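Local coordinates for protein alginate lyase (Bacteroides ovatus, PDB 3NNB) that probably depolymerises the polysaccharide alginate by beta-elimination, using a largely alpha-helical toroid-type fold, at residues 77-85 with 150-158; 165-175 with 225-236. One frame throughout, in Å; residues are numbered along the deposited sequence. Where two conformers were deposited one is given.

Contact 1: residues 77-85 with 150-158; sequences PDGLPYIRK and QTIPGKNKG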
# COMPACT_ATOMS: atom_id res chain seq x y z
N PRO A 77 -11.63 34.86 -2.06
CA PRO A 77 -13.06 35.00 -1.76
C PRO A 77 -13.84 33.69 -1.53
O PRO A 77 -14.67 33.61 -0.61
CB PRO A 77 -13.62 35.73 -2.99
CG PRO A 77 -12.46 36.47 -3.54
CD PRO A 77 -11.26 35.62 -3.27
N ASP A 78 -13.54 32.69 -2.36
CA ASP A 78 -14.17 31.39 -2.33
C ASP A 78 -13.18 30.29 -1.89
O ASP A 78 -13.40 29.11 -2.11
CB ASP A 78 -14.59 31.10 -3.77
CG ASP A 78 -13.52 31.54 -4.77
OD1 ASP A 78 -12.39 31.92 -4.30
OD2 ASP A 78 -13.80 31.56 -5.99
N GLY A 79 -12.04 30.70 -1.33
CA GLY A 79 -11.00 29.76 -0.93
C GLY A 79 -10.20 29.19 -2.10
O GLY A 79 -9.34 28.32 -1.92
N LEU A 80 -10.41 29.71 -3.31
CA LEU A 80 -9.84 29.10 -4.52
C LEU A 80 -8.79 29.94 -5.17
O LEU A 80 -8.95 31.18 -5.23
CB LEU A 80 -10.93 28.83 -5.56
CG LEU A 80 -12.04 27.91 -5.15
CD1 LEU A 80 -13.11 27.93 -6.27
CD2 LEU A 80 -11.44 26.53 -4.96
N PRO A 81 -7.73 29.32 -5.70
CA PRO A 81 -7.48 27.89 -5.71
C PRO A 81 -6.97 27.45 -4.35
O PRO A 81 -6.42 28.25 -3.60
CB PRO A 81 -6.39 27.72 -6.77
CG PRO A 81 -5.74 29.04 -6.88
CD PRO A 81 -6.75 30.07 -6.52
N TYR A 82 -7.16 26.17 -4.04
CA TYR A 82 -6.57 25.61 -2.84
C TYR A 82 -5.05 25.74 -2.80
O TYR A 82 -4.38 25.82 -3.82
CB TYR A 82 -6.98 24.13 -2.70
CG TYR A 82 -8.39 23.92 -2.10
CD1 TYR A 82 -9.38 24.91 -2.18
CD2 TYR A 82 -8.74 22.72 -1.51
CE1 TYR A 82 -10.64 24.71 -1.68
CE2 TYR A 82 -9.99 22.51 -0.98
CZ TYR A 82 -10.97 23.50 -1.08
OH TYR A 82 -12.20 23.26 -0.52
N ILE A 83 -4.54 25.69 -1.58
CA ILE A 83 -3.13 25.79 -1.30
C ILE A 83 -2.68 24.59 -0.50
O ILE A 83 -3.48 23.93 0.16
CB ILE A 83 -2.79 27.12 -0.59
CG1 ILE A 83 -3.62 27.30 0.70
CG2 ILE A 83 -2.94 28.30 -1.61
CD1 ILE A 83 -3.13 28.49 1.62
N ARG A 84 -1.39 24.30 -0.56
CA ARG A 84 -0.85 23.10 0.05
C ARG A 84 -0.32 23.34 1.46
O ARG A 84 0.35 24.33 1.73
CB ARG A 84 0.24 22.51 -0.82
CG ARG A 84 0.73 21.15 -0.38
CD ARG A 84 1.78 20.74 -1.37
NE ARG A 84 2.52 19.53 -1.09
CZ ARG A 84 3.81 19.47 -0.77
NH1 ARG A 84 4.56 20.54 -0.54
NH2 ARG A 84 4.35 18.27 -0.61
N LYS A 85 -0.68 22.43 2.37
CA LYS A 85 -0.16 22.39 3.74
C LYS A 85 0.42 20.98 3.94
O LYS A 85 -0.27 20.05 4.40
CB LYS A 85 -1.28 22.62 4.75
CG LYS A 85 -2.01 23.98 4.61
CD LYS A 85 -1.08 25.14 4.85
CE LYS A 85 -1.88 26.46 4.83
NZ LYS A 85 -1.04 27.65 5.15
N GLN A 150 -7.02 12.43 -7.04
CA GLN A 150 -6.42 13.64 -6.46
C GLN A 150 -6.52 14.91 -7.30
O GLN A 150 -5.54 15.61 -7.59
CB GLN A 150 -4.99 13.39 -5.98
CG GLN A 150 -4.94 12.42 -4.84
CD GLN A 150 -3.60 12.37 -4.16
OE1 GLN A 150 -2.84 13.37 -4.16
NE2 GLN A 150 -3.28 11.21 -3.57
N THR A 151 -7.76 15.16 -7.71
CA THR A 151 -8.21 16.51 -8.10
C THR A 151 -7.94 17.50 -6.99
O THR A 151 -7.87 17.13 -5.80
CB THR A 151 -9.74 16.54 -8.40
OG1 THR A 151 -10.50 16.36 -7.19
CG2 THR A 151 -10.14 15.53 -9.49
N ILE A 152 -7.79 18.75 -7.35
CA ILE A 152 -7.56 19.81 -6.38
C ILE A 152 -8.44 20.98 -6.80
O ILE A 152 -8.34 21.46 -7.92
CB ILE A 152 -6.12 20.28 -6.33
CG1 ILE A 152 -5.13 19.16 -6.02
CG2 ILE A 152 -6.01 21.46 -5.31
CD1 ILE A 152 -3.65 19.54 -6.31
N PRO A 153 -9.32 21.44 -5.90
CA PRO A 153 -10.19 22.58 -6.21
C PRO A 153 -9.44 23.79 -6.70
O PRO A 153 -8.49 24.25 -6.06
CB PRO A 153 -10.87 22.84 -4.86
CG PRO A 153 -10.97 21.48 -4.26
CD PRO A 153 -9.61 20.89 -4.58
N GLY A 154 -9.84 24.28 -7.86
CA GLY A 154 -9.23 25.42 -8.49
C GLY A 154 -7.95 25.18 -9.26
O GLY A 154 -7.39 26.15 -9.79
N LYS A 155 -7.47 23.93 -9.31
CA LYS A 155 -6.24 23.63 -9.98
C LYS A 155 -6.44 22.52 -10.99
O LYS A 155 -7.40 21.73 -10.92
CB LYS A 155 -5.17 23.18 -8.99
CG LYS A 155 -4.87 24.26 -7.92
CD LYS A 155 -3.62 23.99 -7.14
CE LYS A 155 -2.37 24.52 -7.82
NZ LYS A 155 -2.33 26.00 -7.87
N ASN A 156 -5.51 22.48 -11.93
CA ASN A 156 -5.41 21.40 -12.93
C ASN A 156 -6.65 21.26 -13.81
O ASN A 156 -6.90 20.17 -14.34
CB ASN A 156 -5.05 20.07 -12.23
CG ASN A 156 -3.68 20.10 -11.56
OD1 ASN A 156 -2.82 20.87 -11.96
ND2 ASN A 156 -3.49 19.28 -10.51
N LYS A 157 -7.44 22.32 -13.92
CA LYS A 157 -8.64 22.36 -14.73
C LYS A 157 -9.58 21.18 -14.47
O LYS A 157 -10.15 20.60 -15.39
CB LYS A 157 -8.26 22.42 -16.22
CG LYS A 157 -7.35 23.60 -16.58
CD LYS A 157 -6.89 23.56 -18.05
CE LYS A 157 -5.91 24.71 -18.36
NZ LYS A 157 -5.42 24.67 -19.79
N GLY A 158 -9.75 20.85 -13.19
CA GLY A 158 -10.70 19.83 -12.79
C GLY A 158 -10.26 18.38 -13.01
O GLY A 158 -11.01 17.46 -12.70
O HOH W 1 -2.53 27.22 -5.25
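Pro-153 rests the CB-CG-CD side of its ring on one face of Tyr-82, its CB almost exactly over the ring centre at 3.6 Å and only 7° off the normal. This is a CH-pi contact, and it suits a proline because the rigid pyrrolidine offers a broad row of C-H groups: CG and CD continue across the same ring, CG coming within 3.6 Å of Tyr-82 CE2. The ring is placed there by a chi1 of -81°, which keeps CG beside the backbone N, while the neighbouring Tyr-82 N donates to Pro-153 O at 3.1 Å (167°). One proline is thus gripped by ring and backbone of the same tyrosine. Leu-80 meets it roughly at a right angle, CD2 to Pro-153 CB 3.7 Å, and Ile-152 CG2 packs on Tyr-82 CB.

Ile-152 to Lys-155 form a type II turn, with Gly-154 at the third position, where positive phi favours glycine; its O lies 3.5 Å from CB of Pro-81, which follows a cis peptide bond. Lys-155, bent at chi3 and chi4, reaches back so that a water links its NZ (2.9 Å) to Tyr-82 O (2.7 Å). Glu-92 binds the Tyr-82 hydroxyl. The turn after strand 148-151 is thereby pinned to the loop entering strand 83-84, joining two small sheets, 64-66 with 148-151 and 70-71 with 83-84, at the periphery of the helical domain; Met-66 touches Tyr-82 and Pro-153, and Trp-70 receives Ile-152 and Lys-155.

Contact 2: residues 165-175 with 225-236; sequences MIDIYSFTEMI and AYDVQLTAYALY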
# COMPACT_ATOMS: atom_id res chain seq x y z
N MSE A 165 -2.54 7.96 -8.12
CA MSE A 165 -2.17 6.53 -8.17
C MSE A 165 -1.88 5.98 -6.78
O MSE A 165 -2.15 4.81 -6.51
CB MSE A 165 -0.96 6.30 -9.08
CG MSE A 165 -1.30 6.17 -10.56
SE MSE A 165 -2.36 4.61 -10.98
CE MSE A 165 -1.29 3.29 -10.08
N ILE A 166 -1.33 6.79 -5.89
CA ILE A 166 -1.00 6.30 -4.55
C ILE A 166 -2.26 5.84 -3.80
O ILE A 166 -2.16 5.02 -2.89
CB ILE A 166 -0.15 7.35 -3.73
CG1 ILE A 166 0.73 6.68 -2.67
CG2 ILE A 166 -1.06 8.43 -3.05
CD1 ILE A 166 1.87 5.85 -3.21
N ASP A 167 -3.42 6.40 -4.15
CA ASP A 167 -4.67 6.08 -3.45
C ASP A 167 -4.96 4.58 -3.43
O ASP A 167 -5.60 4.08 -2.50
CB ASP A 167 -5.88 6.77 -4.09
CG ASP A 167 -5.90 8.29 -3.91
OD1 ASP A 167 -4.88 8.87 -3.49
OD2 ASP A 167 -6.94 8.91 -4.25
N ILE A 168 -4.54 3.85 -4.48
CA ILE A 168 -4.87 2.44 -4.61
C ILE A 168 -3.74 1.53 -4.25
O ILE A 168 -3.77 0.35 -4.55
CB ILE A 168 -5.40 2.09 -6.03
CG1 ILE A 168 -4.43 2.46 -7.16
CG2 ILE A 168 -6.79 2.72 -6.22
CD1 ILE A 168 -4.67 1.62 -8.48
N TYR A 169 -2.68 2.07 -3.63
CA TYR A 169 -1.50 1.25 -3.32
C TYR A 169 -1.87 -0.03 -2.51
O TYR A 169 -1.26 -1.08 -2.72
CB TYR A 169 -0.44 2.04 -2.57
CG TYR A 169 0.86 1.27 -2.43
CD1 TYR A 169 1.82 1.33 -3.43
CD2 TYR A 169 1.10 0.43 -1.34
CE1 TYR A 169 2.99 0.61 -3.35
CE2 TYR A 169 2.27 -0.30 -1.24
CZ TYR A 169 3.21 -0.20 -2.26
OH TYR A 169 4.38 -0.96 -2.17
N SER A 170 -2.85 0.08 -1.61
CA SER A 170 -3.30 -1.08 -0.83
C SER A 170 -3.87 -2.25 -1.67
O SER A 170 -3.97 -3.37 -1.16
CB SER A 170 -4.31 -0.69 0.25
OG SER A 170 -5.53 -0.29 -0.31
N PHE A 171 -4.16 -2.02 -2.96
CA PHE A 171 -4.58 -3.11 -3.82
C PHE A 171 -3.47 -4.15 -3.96
O PHE A 171 -3.73 -5.33 -4.24
CB PHE A 171 -5.02 -2.60 -5.19
CG PHE A 171 -6.35 -1.91 -5.22
CD1 PHE A 171 -7.12 -1.66 -4.08
CD2 PHE A 171 -6.82 -1.46 -6.44
CE1 PHE A 171 -8.37 -1.02 -4.20
CE2 PHE A 171 -8.04 -0.83 -6.53
CZ PHE A 171 -8.81 -0.61 -5.41
N THR A 172 -2.22 -3.75 -3.75
CA THR A 172 -1.09 -4.69 -3.80
C THR A 172 -1.28 -5.81 -2.78
O THR A 172 -1.12 -7.00 -3.10
CB THR A 172 0.26 -4.00 -3.64
OG1 THR A 172 0.33 -3.33 -2.37
CG2 THR A 172 0.55 -3.06 -4.86
N GLU A 173 -1.67 -5.44 -1.57
CA GLU A 173 -1.95 -6.36 -0.51
C GLU A 173 -3.31 -7.05 -0.67
O GLU A 173 -3.43 -8.25 -0.46
CB GLU A 173 -1.90 -5.61 0.84
CG GLU A 173 -2.15 -6.46 2.01
CD GLU A 173 -1.91 -5.75 3.36
OE1 GLU A 173 -1.75 -4.52 3.35
OE2 GLU A 173 -1.97 -6.47 4.40
N MSE A 174 -4.34 -6.28 -1.07
CA MSE A 174 -5.65 -6.85 -1.33
C MSE A 174 -5.61 -8.04 -2.29
O MSE A 174 -6.32 -9.02 -2.11
CB MSE A 174 -6.58 -5.77 -1.88
CG MSE A 174 -8.01 -6.21 -1.85
SE MSE A 174 -9.22 -4.98 -2.76
CE MSE A 174 -8.65 -5.40 -4.53
N ILE A 175 -4.76 -7.95 -3.30
CA ILE A 175 -4.64 -9.02 -4.29
C ILE A 175 -4.17 -10.31 -3.58
O ILE A 175 -4.70 -11.38 -3.87
CB ILE A 175 -3.69 -8.64 -5.43
CG1 ILE A 175 -4.44 -7.74 -6.43
CG2 ILE A 175 -3.09 -9.92 -6.09
CD1 ILE A 175 -3.50 -6.99 -7.42
N ALA A 225 6.60 3.81 -5.90
CA ALA A 225 5.36 3.10 -5.66
C ALA A 225 4.64 2.72 -6.96
O ALA A 225 4.02 1.65 -7.03
CB ALA A 225 4.43 3.90 -4.69
N TYR A 226 4.73 3.55 -7.98
CA TYR A 226 4.10 3.22 -9.28
C TYR A 226 4.64 1.90 -9.78
O TYR A 226 3.88 1.05 -10.21
CB TYR A 226 4.37 4.32 -10.29
CG TYR A 226 3.87 4.00 -11.69
CD1 TYR A 226 4.66 3.26 -12.55
CD2 TYR A 226 2.61 4.40 -12.12
CE1 TYR A 226 4.25 2.95 -13.84
CE2 TYR A 226 2.16 4.10 -13.44
CZ TYR A 226 2.99 3.39 -14.28
OH TYR A 226 2.64 3.04 -15.60
N ASP A 227 5.95 1.74 -9.71
CA ASP A 227 6.57 0.51 -10.22
C ASP A 227 6.10 -0.72 -9.43
O ASP A 227 5.86 -1.77 -9.99
CB ASP A 227 8.09 0.58 -10.18
CG ASP A 227 8.67 1.42 -11.29
OD1 ASP A 227 7.94 2.02 -12.09
OD2 ASP A 227 9.93 1.50 -11.35
N VAL A 228 6.04 -0.60 -8.10
CA VAL A 228 5.54 -1.72 -7.28
C VAL A 228 4.13 -2.13 -7.68
O VAL A 228 3.83 -3.32 -7.84
CB VAL A 228 5.61 -1.43 -5.74
CG1 VAL A 228 5.21 -2.66 -4.95
CG2 VAL A 228 7.02 -1.00 -5.35
N GLN A 229 3.26 -1.14 -7.85
CA GLN A 229 1.88 -1.42 -8.18
C GLN A 229 1.82 -2.03 -9.58
O GLN A 229 1.16 -3.03 -9.78
CB GLN A 229 1.06 -0.11 -8.17
CG GLN A 229 0.92 0.56 -6.83
CD GLN A 229 -0.22 1.58 -6.83
OE1 GLN A 229 -1.39 1.19 -6.90
NE2 GLN A 229 0.12 2.88 -6.73
N LEU A 230 2.54 -1.45 -10.55
CA LEU A 230 2.52 -2.01 -11.91
C LEU A 230 2.95 -3.50 -11.88
O LEU A 230 2.34 -4.37 -12.52
CB LEU A 230 3.40 -1.20 -12.85
CG LEU A 230 3.31 -1.60 -14.34
CD1 LEU A 230 1.96 -1.19 -14.92
CD2 LEU A 230 4.50 -0.95 -15.11
N THR A 231 3.99 -3.77 -11.10
CA THR A 231 4.56 -5.13 -11.01
C THR A 231 3.53 -6.09 -10.41
O THR A 231 3.27 -7.16 -10.96
CB THR A 231 5.84 -5.13 -10.23
OG1 THR A 231 6.79 -4.27 -10.88
CG2 THR A 231 6.45 -6.56 -10.16
N ALA A 232 2.94 -5.70 -9.28
CA ALA A 232 1.96 -6.55 -8.62
C ALA A 232 0.73 -6.80 -9.52
O ALA A 232 0.22 -7.93 -9.58
CB ALA A 232 1.49 -5.90 -7.32
N TYR A 233 0.23 -5.75 -10.19
CA TYR A 233 -1.00 -5.90 -11.00
C TYR A 233 -0.68 -6.70 -12.26
O TYR A 233 -1.50 -7.52 -12.70
CB TYR A 233 -1.64 -4.56 -11.34
CG TYR A 233 -1.89 -3.71 -10.10
CD1 TYR A 233 -1.99 -4.28 -8.86
CD2 TYR A 233 -1.97 -2.32 -10.18
CE1 TYR A 233 -2.16 -3.47 -7.71
CE2 TYR A 233 -2.17 -1.55 -9.09
CZ TYR A 233 -2.24 -2.11 -7.83
OH TYR A 233 -2.34 -1.31 -6.71
N ALA A 234 0.53 -6.52 -12.80
CA ALA A 234 0.98 -7.33 -13.94
C ALA A 234 0.97 -8.81 -13.56
O ALA A 234 0.47 -9.65 -14.32
CB ALA A 234 2.40 -6.87 -14.42
N LEU A 235 1.51 -9.15 -12.38
CA LEU A 235 1.59 -10.56 -11.96
C LEU A 235 0.18 -11.11 -11.76
O LEU A 235 -0.10 -12.23 -12.19
CB LEU A 235 2.40 -10.75 -10.68
CG LEU A 235 3.90 -10.59 -10.89
CD1 LEU A 235 4.64 -10.48 -9.55
CD2 LEU A 235 4.43 -11.81 -11.69
N TYR A 236 -0.71 -10.33 -11.14
CA TYR A 236 -2.06 -10.83 -10.87
C TYR A 236 -2.83 -11.16 -12.17
O TYR A 236 -3.63 -12.09 -12.20
CB TYR A 236 -2.87 -9.83 -10.04
CG TYR A 236 -4.22 -10.32 -9.63
CD1 TYR A 236 -4.36 -11.49 -8.86
CD2 TYR A 236 -5.37 -9.65 -10.00
CE1 TYR A 236 -5.63 -11.97 -8.48
CE2 TYR A 236 -6.63 -10.16 -9.68
CZ TYR A 236 -6.75 -11.29 -8.89
OH TYR A 236 -8.00 -11.79 -8.48
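Helix 171-175 runs alongside helix 225-236 in nearly the same direction, their axes 9.7 Å apart at closest approach and inclined by 26°, while the irregular turns of 165-170 continue the contact toward Ala-225. Such helix-on-helix packing belongs to the helical toroid expected of this lyase family, and here it is buried near the centre of the chain. Gln-229 is the polar hub. Its side chain, extended beyond CG, sends NE2 to Met-165 O at 3.0 Å, nearly straight at 173° and in the plane of the amide, although the donor stands above the carbonyl plane. Ile-168 N reaches that oxygen from the opposite face, so two donors grip it. A glutamine suits this place because it can give to a carbonyl of the irregular turn with NE2 and accept with OE1.

Around it the packing is mostly apolar. The Tyr-169 ring, carried back by CG anti to the backbone N (chi1 -172°), leans obliquely on Gln-229 CG, Ala-225 CB and Val-228, and its hydroxyl is hydrogen-bonded to Asp-287. The small Ala-225 leaves room for both this ring and Ile-166 CD1, which comes within 3.5 Å of its CB. Further along, Ala-232 lets the helices close in, with Thr-172 CG2 3.9 Å from its CB; Thr-172 OG1 hydrogen-bonds back to Tyr-169 O, leaving CG2 to face the other helix. The CG1-CD1 arm of Ile-175 passes over one face of the Tyr-236 ring, toward its rim, and brings CD1 to 3.4 Å from Tyr-233 CD1, while the other branch, CG2, comes within 3.4 Å of Tyr-236 CD1. The side chain of Met-165, a selenomethionine, runs counter to that of Gln-229 and lays CE 3.7 Å from NE2. One turn on along the same helix as Gln-229, Tyr-233 OH donates to OE1 at 2.7 Å, in the carbonyl plane and on a lone pair, so both ends of the amide are engaged.

From the N terminus, the chain passes strands 64-66 and 70-71 before reaching 77-85. It then runs through helices 98-118 and 121-136 and returns along strand 148-151 to close contact 1, a loop of 64 intervening residues. Contact 2 opens soon after, at 165-175, and closes at 225-236 once helices 189-208 and 210-216 have been traversed. The two closures are therefore in series, neither nested nor crossed. Contact 1 ties peripheral loops and short strands together, whereas contact 2 joins helices in the interior. Their centres lie 28 Å apart, yet their edges meet: Gln-150 NE2 probably hydrogen-bonds Asp-167 OD1 at 2.8 Å.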